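Local coordinates for hypothetical protein (PDB 4G2A) that is of unknown function but is a putative nutrient-binding protein, with a beta-rich part of the DUF4424 family followed by a helical YARHG domain, at residues 2-7 against 146-151; 154-159 against 195-200; 186-191 against 230-235. All blocks are in the same frame, centred on the assembly; numbering follows the deposited sequence.

Contact 1 (2-7 against 146-151); sequences NDTAVG and GATYDV. With SO4 (sulfate ion), chain K.
Gly-146 N gives its hydrogen to Gly-7 O across 2.7 Å, approaching 31° out of the carbonyl plane, and so ties the chains just past the end of strand 4-6. Gly-7, lacking a side chain, lets its CA come within 4.0 Å of Gly-146 CA. One step along, a side chain takes over the role of a carbonyl: Thr-148 OG1 receives Gly-7 N at 2.8 Å. With OG1 swung beside its own backbone N (chi1 -65°), the methyl CG2 turns to the other side and meets Thr-4 CG2 at 3.8 Å. Ala-5 and Tyr-149 then form a hydrogen-bonded antiparallel pair, tied by Ala-5 N to Tyr-149 O (2.8 Å) and by Tyr-149 N to Ala-5 O. The tyrosine ring takes Ala-5 CB over one face, 3.6 Å from its centroid and 22° off the normal, a CH-pi contact. Val-151 N bonds Asp-3 O at 2.9 Å, and the valine methyls straddle that same oxygen. On the side of 2-7 turned from this bond, a sulfate, probably from the crystallisation liquor, accepts Asn-2 ND2 at 3.0 Å and weak bonds from the N atoms of Asp-3 and Thr-4. Strand 4-6 thus lies antiparallel to strand 136-150, while the Val-6 backbone bonds to Glu-76 and Ala-78, parallel to strand 76-77: a short strand inserted between two others in a beta-rich domain.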
loop_
_atom_site.group_PDB
_atom_site.type_symbol
_atom_site.label_atom_id
_atom_site.label_comp_id
_atom_site.label_asym_id
_atom_site.label_seq_id
_atom_site.Cartn_x
_atom_site.Cartn_y
_atom_site.Cartn_z
ATOM N N ASN A 2 -13.347 -13.739 -5.000
ATOM C CA ASN A 2 -12.716 -12.614 -4.307
ATOM C C ASN A 2 -11.427 -12.164 -5.010
ATOM O O ASN A 2 -10.358 -12.760 -4.827
ATOM C CB ASN A 2 -12.434 -12.948 -2.832
ATOM C CG ASN A 2 -13.549 -12.572 -1.885
ATOM O OD1 ASN A 2 -13.879 -13.324 -0.955
ATOM N ND2 ASN A 2 -14.139 -11.392 -2.074
ATOM N N ASP A 3 -11.554 -11.071 -5.794
ATOM C CA ASP A 3 -10.498 -10.454 -6.590
ATOM C C ASP A 3 -9.406 -9.822 -5.734
ATOM O O ASP A 3 -8.229 -9.875 -6.090
ATOM C CB ASP A 3 -11.094 -9.360 -7.500
ATOM C CG ASP A 3 -12.026 -9.822 -8.606
ATOM O OD1 ASP A 3 -12.141 -11.065 -8.817
ATOM O OD2 ASP A 3 -12.633 -8.937 -9.285
ATOM N N THR A 4 -9.806 -9.177 -4.652
ATOM C CA THR A 4 -8.912 -8.419 -3.798
ATOM C C THR A 4 -8.954 -8.878 -2.351
ATOM O O THR A 4 -10.040 -9.036 -1.782
ATOM C CB THR A 4 -9.327 -6.919 -3.880
ATOM O OG1 THR A 4 -9.354 -6.527 -5.250
ATOM C CG2 THR A 4 -8.410 -5.971 -3.069
ATOM N N ALA A 5 -7.768 -9.041 -1.744
ATOM C CA ALA A 5 -7.675 -9.253 -0.311
ATOM C C ALA A 5 -7.405 -7.871 0.282
ATOM O O ALA A 5 -6.320 -7.304 0.100
ATOM C CB ALA A 5 -6.595 -10.255 0.030
ATOM N N VAL A 6 -8.458 -7.280 0.865
ATOM C CA VAL A 6 -8.519 -5.946 1.459
ATOM C C VAL A 6 -7.752 -5.941 2.793
ATOM O O VAL A 6 -8.018 -6.770 3.686
ATOM C CB VAL A 6 -10.010 -5.501 1.599
ATOM C CG1 VAL A 6 -10.140 -4.158 2.313
ATOM C CG2 VAL A 6 -10.679 -5.421 0.231
ATOM N N GLY A 7 -6.792 -5.010 2.893
ATOM C CA GLY A 7 -5.927 -4.872 4.058
ATOM C C GLY A 7 -6.131 -3.649 4.937
ATOM O O GLY A 7 -5.605 -3.600 6.050
ATOM N N GLY A 146 -3.131 -4.044 7.085
ATOM C CA GLY A 146 -2.626 -5.170 6.316
ATOM C C GLY A 146 -2.202 -4.647 4.952
ATOM O O GLY A 146 -2.397 -3.458 4.636
ATOM N N ALA A 147 -1.575 -5.504 4.140
ATOM C CA ALA A 147 -1.136 -5.041 2.838
ATOM C C ALA A 147 -2.027 -5.626 1.754
ATOM O O ALA A 147 -1.924 -6.809 1.414
ATOM C CB ALA A 147 0.327 -5.378 2.610
ATOM N N THR A 148 -2.942 -4.779 1.252
ATOM C CA THR A 148 -3.899 -5.066 0.192
ATOM C C THR A 148 -3.166 -5.674 -1.018
ATOM O O THR A 148 -2.090 -5.220 -1.416
ATOM C CB THR A 148 -4.695 -3.767 -0.156
ATOM O OG1 THR A 148 -5.455 -3.436 0.986
ATOM C CG2 THR A 148 -5.686 -3.936 -1.299
ATOM N N TYR A 149 -3.762 -6.718 -1.574
ATOM C CA TYR A 149 -3.224 -7.384 -2.732
ATOM C C TYR A 149 -4.384 -7.991 -3.543
ATOM O O TYR A 149 -5.458 -8.237 -3.005
ATOM C CB TYR A 149 -2.135 -8.417 -2.334
ATOM C CG TYR A 149 -2.647 -9.606 -1.552
ATOM C CD1 TYR A 149 -2.727 -9.569 -0.163
ATOM C CD2 TYR A 149 -3.025 -10.781 -2.199
ATOM C CE1 TYR A 149 -3.197 -10.664 0.564
ATOM C CE2 TYR A 149 -3.500 -11.877 -1.485
ATOM C CZ TYR A 149 -3.571 -11.820 -0.102
ATOM O OH TYR A 149 -4.025 -12.904 0.600
ATOM N N ASP A 150 -4.170 -8.212 -4.841
ATOM C CA ASP A 150 -5.231 -8.745 -5.681
ATOM C C ASP A 150 -4.754 -9.871 -6.613
ATOM O O ASP A 150 -3.552 -10.168 -6.679
ATOM C CB ASP A 150 -5.912 -7.619 -6.487
ATOM C CG ASP A 150 -4.994 -6.801 -7.357
ATOM O OD1 ASP A 150 -4.052 -7.389 -7.956
ATOM O OD2 ASP A 150 -5.295 -5.614 -7.567
ATOM N N VAL A 151 -5.726 -10.484 -7.322
ATOM C CA VAL A 151 -5.586 -11.612 -8.261
ATOM C C VAL A 151 -4.735 -11.267 -9.521
ATOM O O VAL A 151 -4.459 -12.174 -10.301
ATOM C CB VAL A 151 -6.971 -12.188 -8.662
ATOM C CG1 VAL A 151 -7.645 -12.842 -7.458
ATOM C CG2 VAL A 151 -7.882 -11.120 -9.282
HETATM S S SO4 K . -13.954 -8.457 -4.432
HETATM O O1 SO4 K . -12.956 -9.000 -3.505
HETATM O O2 SO4 K . -14.600 -9.551 -5.172
HETATM O O3 SO4 K . -14.974 -7.731 -3.660
HETATM O O4 SO4 K . -13.295 -7.539 -5.370
#

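Contact 2 (154-159 against 195-200); sequences YHWVRY and ADYLNP
Leu-198 pushes its forked tip against the outer end of the Tyr-154 ring: Leu-198 CD2 rests on Tyr-154 CE2 at 3.6 Å and Leu-198 CD1 on the phenol OH at the same 3.6 Å, the two side chains crossing at about a right angle. Trp-156 is the other wall of the hollow, its CH2 4.3 Å from Leu-198 CD2. Leu-198 CG lies centred over a face of the adjacent Tyr-197 ring, 4.0 Å above its plane, and the two enter as one block. Tyr-197 fits by its rim. Its OH comes up in the plane of the Tyr-154 ring, 3.8 Å from Tyr-154 CE2, and its CE2 edge meets Trp-156 CZ2 at 4.1 Å. Both knobs are carried by a type I beta turn, Asp-196 to Asn-199, closed by Asn-199 N to Asp-196 O at 2.8 Å; it belongs to the loop between strands 185-187 and 206-208, which folds back against strand 155-160. Tyr-197 CG sits between its backbone N and carbonyl carbon (chi1 78°), a turn that stands the ring up beside the indole. The indole's own edge points at the turn's backbone, with Trp-156 CH2 3.9 Å from Tyr-197 O. No hydrogen bond crosses; Tyr-154 OH bonds Asp-192 OD2 and Trp-156 NE1 bonds Asp-150 OD2. On the indole's face lies Arg-158 NH1.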
loop_
_atom_site.group_PDB
_atom_site.type_symbol
_atom_site.label_atom_id
_atom_site.label_comp_id
_atom_site.label_asym_id
_atom_site.label_seq_id
_atom_site.Cartn_x
_atom_site.Cartn_y
_atom_site.Cartn_z
ATOM N N TYR A 154 -1.073 -7.345 -7.875
ATOM C CA TYR A 154 -0.776 -5.997 -7.397
ATOM C C TYR A 154 -0.794 -5.895 -5.884
ATOM O O TYR A 154 -1.476 -6.664 -5.224
ATOM C CB TYR A 154 -1.800 -4.996 -7.939
ATOM C CG TYR A 154 -2.006 -4.967 -9.434
ATOM C CD1 TYR A 154 -0.985 -5.341 -10.309
ATOM C CD2 TYR A 154 -3.184 -4.465 -9.982
ATOM C CE1 TYR A 154 -1.144 -5.241 -11.690
ATOM C CE2 TYR A 154 -3.358 -4.373 -11.359
ATOM C CZ TYR A 154 -2.331 -4.754 -12.212
ATOM O OH TYR A 154 -2.501 -4.665 -13.578
ATOM N N HIS A 155 -0.050 -4.926 -5.349
ATOM C CA HIS A 155 -0.027 -4.501 -3.946
ATOM C C HIS A 155 -0.508 -3.059 -3.977
ATOM O O HIS A 155 -0.074 -2.282 -4.834
ATOM C CB HIS A 155 1.365 -4.639 -3.319
ATOM C CG HIS A 155 1.589 -5.909 -2.547
ATOM N ND1 HIS A 155 2.071 -7.061 -3.167
ATOM C CD2 HIS A 155 1.486 -6.143 -1.216
ATOM C CE1 HIS A 155 2.196 -7.964 -2.203
ATOM N NE2 HIS A 155 1.847 -7.466 -1.015
ATOM N N TRP A 156 -1.497 -2.740 -3.165
ATOM C CA TRP A 156 -2.075 -1.399 -3.130
ATOM C C TRP A 156 -1.789 -0.710 -1.807
ATOM O O TRP A 156 -2.005 -1.280 -0.740
ATOM C CB TRP A 156 -3.588 -1.458 -3.353
ATOM C CG TRP A 156 -3.992 -1.795 -4.755
ATOM C CD1 TRP A 156 -4.344 -3.020 -5.234
ATOM C CD2 TRP A 156 -4.163 -0.872 -5.843
ATOM N NE1 TRP A 156 -4.684 -2.929 -6.560
ATOM C CE2 TRP A 156 -4.579 -1.622 -6.964
ATOM C CE3 TRP A 156 -3.981 0.522 -5.984
ATOM C CZ2 TRP A 156 -4.835 -1.029 -8.214
ATOM C CZ3 TRP A 156 -4.241 1.108 -7.218
ATOM C CH2 TRP A 156 -4.642 0.333 -8.323
ATOM N N VAL A 157 -1.301 0.517 -1.880
ATOM C CA VAL A 157 -1.059 1.349 -0.701
ATOM C C VAL A 157 -1.903 2.585 -0.969
ATOM O O VAL A 157 -1.867 3.130 -2.071
ATOM C CB VAL A 157 0.442 1.597 -0.341
ATOM C CG1 VAL A 157 1.303 1.771 -1.579
ATOM C CG2 VAL A 157 0.622 2.764 0.623
ATOM N N ARG A 158 -2.808 2.890 -0.037
ATOM C CA ARG A 158 -3.758 3.976 -0.227
ATOM C C ARG A 158 -3.830 4.866 0.990
ATOM O O ARG A 158 -3.511 4.451 2.100
ATOM C CB ARG A 158 -5.172 3.437 -0.552
ATOM C CG ARG A 158 -5.250 2.171 -1.394
ATOM C CD ARG A 158 -6.686 1.751 -1.502
ATOM N NE ARG A 158 -6.886 0.340 -1.850
ATOM C CZ ARG A 158 -6.995 -0.123 -3.093
ATOM N NH1 ARG A 158 -6.868 0.700 -4.132
ATOM N NH2 ARG A 158 -7.239 -1.408 -3.309
ATOM N N TYR A 159 -4.281 6.097 0.763
ATOM C CA TYR A 159 -4.490 7.130 1.774
ATOM C C TYR A 159 -5.536 8.113 1.258
ATOM O O TYR A 159 -5.331 8.688 0.191
ATOM C CB TYR A 159 -3.176 7.838 2.116
ATOM C CG TYR A 159 -3.214 8.581 3.431
ATOM C CD1 TYR A 159 -3.719 9.876 3.507
ATOM C CD2 TYR A 159 -2.783 7.975 4.610
ATOM C CE1 TYR A 159 -3.778 10.556 4.715
ATOM C CE2 TYR A 159 -2.819 8.657 5.824
ATOM C CZ TYR A 159 -3.303 9.956 5.868
ATOM O OH TYR A 159 -3.341 10.646 7.056
ATOM N N ALA A 195 -2.972 0.501 -18.693
ATOM C CA ALA A 195 -4.021 1.209 -17.949
ATOM C C ALA A 195 -3.574 2.417 -17.098
ATOM O O ALA A 195 -2.539 2.388 -16.424
ATOM C CB ALA A 195 -4.747 0.224 -17.057
ATOM N N ASP A 196 -4.434 3.452 -17.088
ATOM C CA ASP A 196 -4.236 4.708 -16.359
ATOM C C ASP A 196 -4.644 4.614 -14.891
ATOM O O ASP A 196 -4.083 5.340 -14.081
ATOM C CB ASP A 196 -5.001 5.853 -17.032
ATOM C CG ASP A 196 -4.353 6.384 -18.293
ATOM O OD1 ASP A 196 -3.605 5.621 -18.950
ATOM O OD2 ASP A 196 -4.603 7.559 -18.636
ATOM N N TYR A 197 -5.577 3.713 -14.520
ATOM C CA TYR A 197 -5.974 3.588 -13.111
ATOM C C TYR A 197 -4.788 3.093 -12.269
ATOM O O TYR A 197 -4.847 3.110 -11.038
ATOM C CB TYR A 197 -7.209 2.685 -12.938
ATOM C CG TYR A 197 -6.939 1.199 -13.024
ATOM C CD1 TYR A 197 -6.943 0.539 -14.249
ATOM C CD2 TYR A 197 -6.706 0.444 -11.879
ATOM C CE1 TYR A 197 -6.719 -0.837 -14.332
ATOM C CE2 TYR A 197 -6.438 -0.923 -11.953
ATOM C CZ TYR A 197 -6.464 -1.564 -13.180
ATOM O OH TYR A 197 -6.267 -2.924 -13.241
ATOM N N LEU A 198 -3.728 2.636 -12.947
ATOM C CA LEU A 198 -2.489 2.150 -12.352
ATOM C C LEU A 198 -1.496 3.289 -12.147
ATOM O O LEU A 198 -0.532 3.111 -11.413
ATOM C CB LEU A 198 -1.870 1.056 -13.235
ATOM C CG LEU A 198 -2.652 -0.240 -13.355
ATOM C CD1 LEU A 198 -1.970 -1.175 -14.325
ATOM C CD2 LEU A 198 -2.789 -0.920 -12.017
ATOM N N ASN A 199 -1.731 4.465 -12.763
ATOM C CA ASN A 199 -0.851 5.622 -12.581
ATOM C C ASN A 199 -0.951 6.145 -11.173
ATOM O O ASN A 199 -2.056 6.225 -10.643
ATOM C CB ASN A 199 -1.163 6.731 -13.557
ATOM C CG ASN A 199 -0.764 6.420 -14.957
ATOM O OD1 ASN A 199 0.122 5.593 -15.208
ATOM N ND2 ASN A 199 -1.370 7.129 -15.897
ATOM N N PRO A 200 0.185 6.472 -10.524
ATOM C CA PRO A 200 0.105 6.942 -9.130
ATOM C C PRO A 200 -0.576 8.293 -9.003
ATOM O O PRO A 200 -0.401 9.168 -9.838
ATOM C CB PRO A 200 1.567 7.016 -8.687
ATOM C CG PRO A 200 2.329 6.207 -9.718
ATOM C CD PRO A 200 1.585 6.382 -10.988
#

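Contact 3 (186-191 against 230-235); sequences RLCSEI and SLCLFT. With SO4 (sulfate ion), chain H; SO4 (sulfate ion), chain G.
Phe-234 starts with its CB 3.8 Å from Arg-186 O, the oxygen that also accepts Phe-234 N at 2.7 Å in a nearly straight bond (170°). On the ring, CD2 meets Ile-191 CD1 at 3.7 Å as well as the backbone at Cys-188 CA. Next to it, Phe-234 CE2 meets Ile-191 CG2, also at 3.7 Å. Over one face comes Cys-188 SG, 4.2 Å from the centroid and 23° off the normal, a sulfur-aromatic contact. The Tyr-154 ring meets the same phenylalanine with its plane turned about 75° to it.

Arg-186 and Phe-234 are a hydrogen-bonded antiparallel pair, completed by Arg-186 N to Phe-234 O. Beyond Leu-187 the chain leaves the strand in a tight turn. Glu-190 reaches back with OE1, using the lone pair away from its other oxygen, to take Leu-187 N, and the same OE1 forms a salt bridge with Arg-214. Leu-187 CD2 packs on Leu-231 CD1 at 3.5 Å and touches Leu-233 too. The Arg-186 guanidinium heads away from the strand pair, past Trp-294, to two sulfates, probably from the crystallisation liquor. The sound bonds are NH2 to O2 of one sulfate, 2.8 Å, and NE and NH2 to O4 of the other; the rest are weak.

Cys-188 N bonds Cys-232 O from above the carbonyl plane. Cys-188 and Cys-232 are a known disulfide pair of this protein, yet here Cys-188 SG to Cys-232 SG is 2.9 Å, longer than a disulfide bond. The state of the pair in this model is therefore doubtful; reduction in the X-ray beam is one possibility, in a buried site where Phe-234 and Tyr-154 pack against Cys-188 SG.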
loop_
_atom_site.group_PDB
_atom_site.type_symbol
_atom_site.label_atom_id
_atom_site.label_comp_id
_atom_site.label_asym_id
_atom_site.label_seq_id
_atom_site.Cartn_x
_atom_site.Cartn_y
_atom_site.Cartn_z
ATOM N N ARG A 186 8.532 -2.089 -8.120
ATOM C CA ARG A 186 8.258 -1.376 -9.363
ATOM C C ARG A 186 6.803 -0.935 -9.338
ATOM O O ARG A 186 5.972 -1.604 -8.707
ATOM C CB ARG A 186 8.516 -2.262 -10.608
ATOM C CG ARG A 186 9.971 -2.357 -11.060
ATOM C CD ARG A 186 10.585 -0.989 -11.294
ATOM N NE ARG A 186 12.000 -1.050 -11.651
ATOM C CZ ARG A 186 13.002 -1.096 -10.782
ATOM N NH1 ARG A 186 12.759 -1.155 -9.478
ATOM N NH2 ARG A 186 14.256 -1.135 -11.212
ATOM N N LEU A 187 6.472 0.162 -10.037
ATOM C CA LEU A 187 5.076 0.568 -10.183
ATOM C C LEU A 187 4.417 -0.407 -11.135
ATOM O O LEU A 187 5.082 -0.853 -12.073
ATOM C CB LEU A 187 4.948 2.000 -10.752
ATOM C CG LEU A 187 5.578 3.127 -9.998
ATOM C CD1 LEU A 187 5.503 4.412 -10.812
ATOM C CD2 LEU A 187 4.939 3.299 -8.660
ATOM N N CYS A 188 3.120 -0.702 -10.956
ATOM C CA CYS A 188 2.424 -1.571 -11.902
ATOM C C CYS A 188 2.263 -0.848 -13.242
ATOM O O CYS A 188 2.173 -1.506 -14.265
ATOM C CB CYS A 188 1.087 -2.035 -11.345
ATOM S SG CYS A 188 1.197 -2.802 -9.705
ATOM N N SER A 189 2.297 0.498 -13.242
ATOM C CA SER A 189 2.268 1.344 -14.441
ATOM C C SER A 189 3.641 1.302 -15.189
ATOM O O SER A 189 3.714 1.741 -16.345
ATOM C CB SER A 189 1.884 2.785 -14.079
ATOM O OG SER A 189 2.837 3.456 -13.270
ATOM N N GLU A 190 4.715 0.779 -14.536
ATOM C CA GLU A 190 6.047 0.598 -15.150
ATOM C C GLU A 190 6.171 -0.826 -15.801
ATOM O O GLU A 190 7.094 -1.067 -16.580
ATOM C CB GLU A 190 7.181 0.805 -14.122
ATOM C CG GLU A 190 7.368 2.236 -13.633
ATOM C CD GLU A 190 8.469 2.431 -12.605
ATOM O OE1 GLU A 190 8.428 1.767 -11.545
ATOM O OE2 GLU A 190 9.365 3.272 -12.848
ATOM N N ILE A 191 5.231 -1.750 -15.480
ATOM C CA ILE A 191 5.208 -3.124 -15.990
ATOM C C ILE A 191 3.949 -3.332 -16.869
ATOM O O ILE A 191 4.086 -3.765 -18.013
ATOM C CB ILE A 191 5.341 -4.136 -14.811
ATOM C CG1 ILE A 191 6.822 -4.103 -14.298
ATOM C CG2 ILE A 191 4.897 -5.567 -15.231
ATOM C CD1 ILE A 191 7.135 -4.790 -13.079
ATOM N N SER A 230 -3.015 6.914 -4.245
ATOM C CA SER A 230 -3.272 5.639 -4.884
ATOM C C SER A 230 -1.975 5.181 -5.494
ATOM O O SER A 230 -1.487 5.786 -6.450
ATOM C CB SER A 230 -4.380 5.765 -5.925
ATOM O OG SER A 230 -4.646 4.501 -6.509
ATOM N N LEU A 231 -1.363 4.172 -4.885
ATOM C CA LEU A 231 -0.095 3.654 -5.367
ATOM C C LEU A 231 -0.163 2.138 -5.479
ATOM O O LEU A 231 -0.353 1.417 -4.497
ATOM C CB LEU A 231 1.059 4.126 -4.461
ATOM C CG LEU A 231 2.488 3.809 -4.888
ATOM C CD1 LEU A 231 2.856 4.520 -6.185
ATOM C CD2 LEU A 231 3.461 4.206 -3.798
ATOM N N CYS A 232 -0.052 1.685 -6.711
ATOM C CA CYS A 232 -0.068 0.290 -7.106
ATOM C C CYS A 232 1.384 -0.189 -7.362
ATOM O O CYS A 232 2.094 0.385 -8.204
ATOM C CB CYS A 232 -0.946 0.127 -8.339
ATOM S SG CYS A 232 -1.269 -1.588 -8.773
ATOM N N LEU A 233 1.822 -1.215 -6.616
ATOM C CA LEU A 233 3.201 -1.727 -6.677
ATOM C C LEU A 233 3.316 -3.197 -6.967
ATOM O O LEU A 233 2.446 -3.986 -6.586
ATOM C CB LEU A 233 3.923 -1.491 -5.333
ATOM C CG LEU A 233 4.114 -0.062 -4.837
ATOM C CD1 LEU A 233 4.704 -0.065 -3.433
ATOM C CD2 LEU A 233 4.979 0.739 -5.784
ATOM N N PHE A 234 4.449 -3.577 -7.572
ATOM C CA PHE A 234 4.808 -4.970 -7.767
ATOM C C PHE A 234 5.927 -5.280 -6.803
ATOM O O PHE A 234 6.886 -4.527 -6.730
ATOM C CB PHE A 234 5.239 -5.290 -9.226
ATOM C CG PHE A 234 4.153 -5.785 -10.149
ATOM C CD1 PHE A 234 3.463 -6.962 -9.872
ATOM C CD2 PHE A 234 3.857 -5.106 -11.323
ATOM C CE1 PHE A 234 2.454 -7.413 -10.721
ATOM C CE2 PHE A 234 2.850 -5.557 -12.176
ATOM C CZ PHE A 234 2.156 -6.709 -11.869
ATOM N N THR A 235 5.802 -6.367 -6.062
ATOM C CA THR A 235 6.846 -6.878 -5.182
ATOM C C THR A 235 7.503 -8.010 -5.960
ATOM O O THR A 235 6.952 -8.432 -6.982
ATOM C CB THR A 235 6.260 -7.317 -3.843
ATOM O OG1 THR A 235 5.226 -8.253 -4.112
ATOM C CG2 THR A 235 5.737 -6.161 -3.010
HETATM S S SO4 H . 16.205 -0.719 -8.316
HETATM O O1 SO4 H . 15.425 -1.791 -7.682
HETATM O O2 SO4 H . 16.589 -1.154 -9.667
HETATM O O3 SO4 H . 15.409 0.501 -8.401
HETATM O O4 SO4 H . 17.407 -0.437 -7.538
HETATM S S SO4 G . 13.867 -1.951 -14.774
HETATM O O1 SO4 G . 14.826 -2.749 -14.002
HETATM O O2 SO4 G . 14.232 -1.970 -16.189
HETATM O O3 SO4 G . 12.519 -2.507 -14.622
HETATM O O4 SO4 G . 13.886 -0.571 -14.294
HETATM O O HOH W 1 1.510 1.676 -10.482
#

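In the fold
Strand 155-160 joins the set: it pairs with strand 136-150 of contact 1 on one edge and with strand 229-235 of contact 3 on the other, while in contact 2 Tyr-154, just ahead of it, and Trp-156 receive a loop. Contacts 1 and 2 are both partly buried but differ in chemistry: contact 1, at the N-terminus, rests chiefly on backbone bonds, contact 2 on apolar and aromatic packing alone. Contact 3 is the buried one, combining strand pairing with paired cysteines and a phenylalanine. Asp-150 links contact 1 to contact 2, and Tyr-154, packed against Cys-188, links contact 2 to contact 3. Contacts 1 and 3 do not touch.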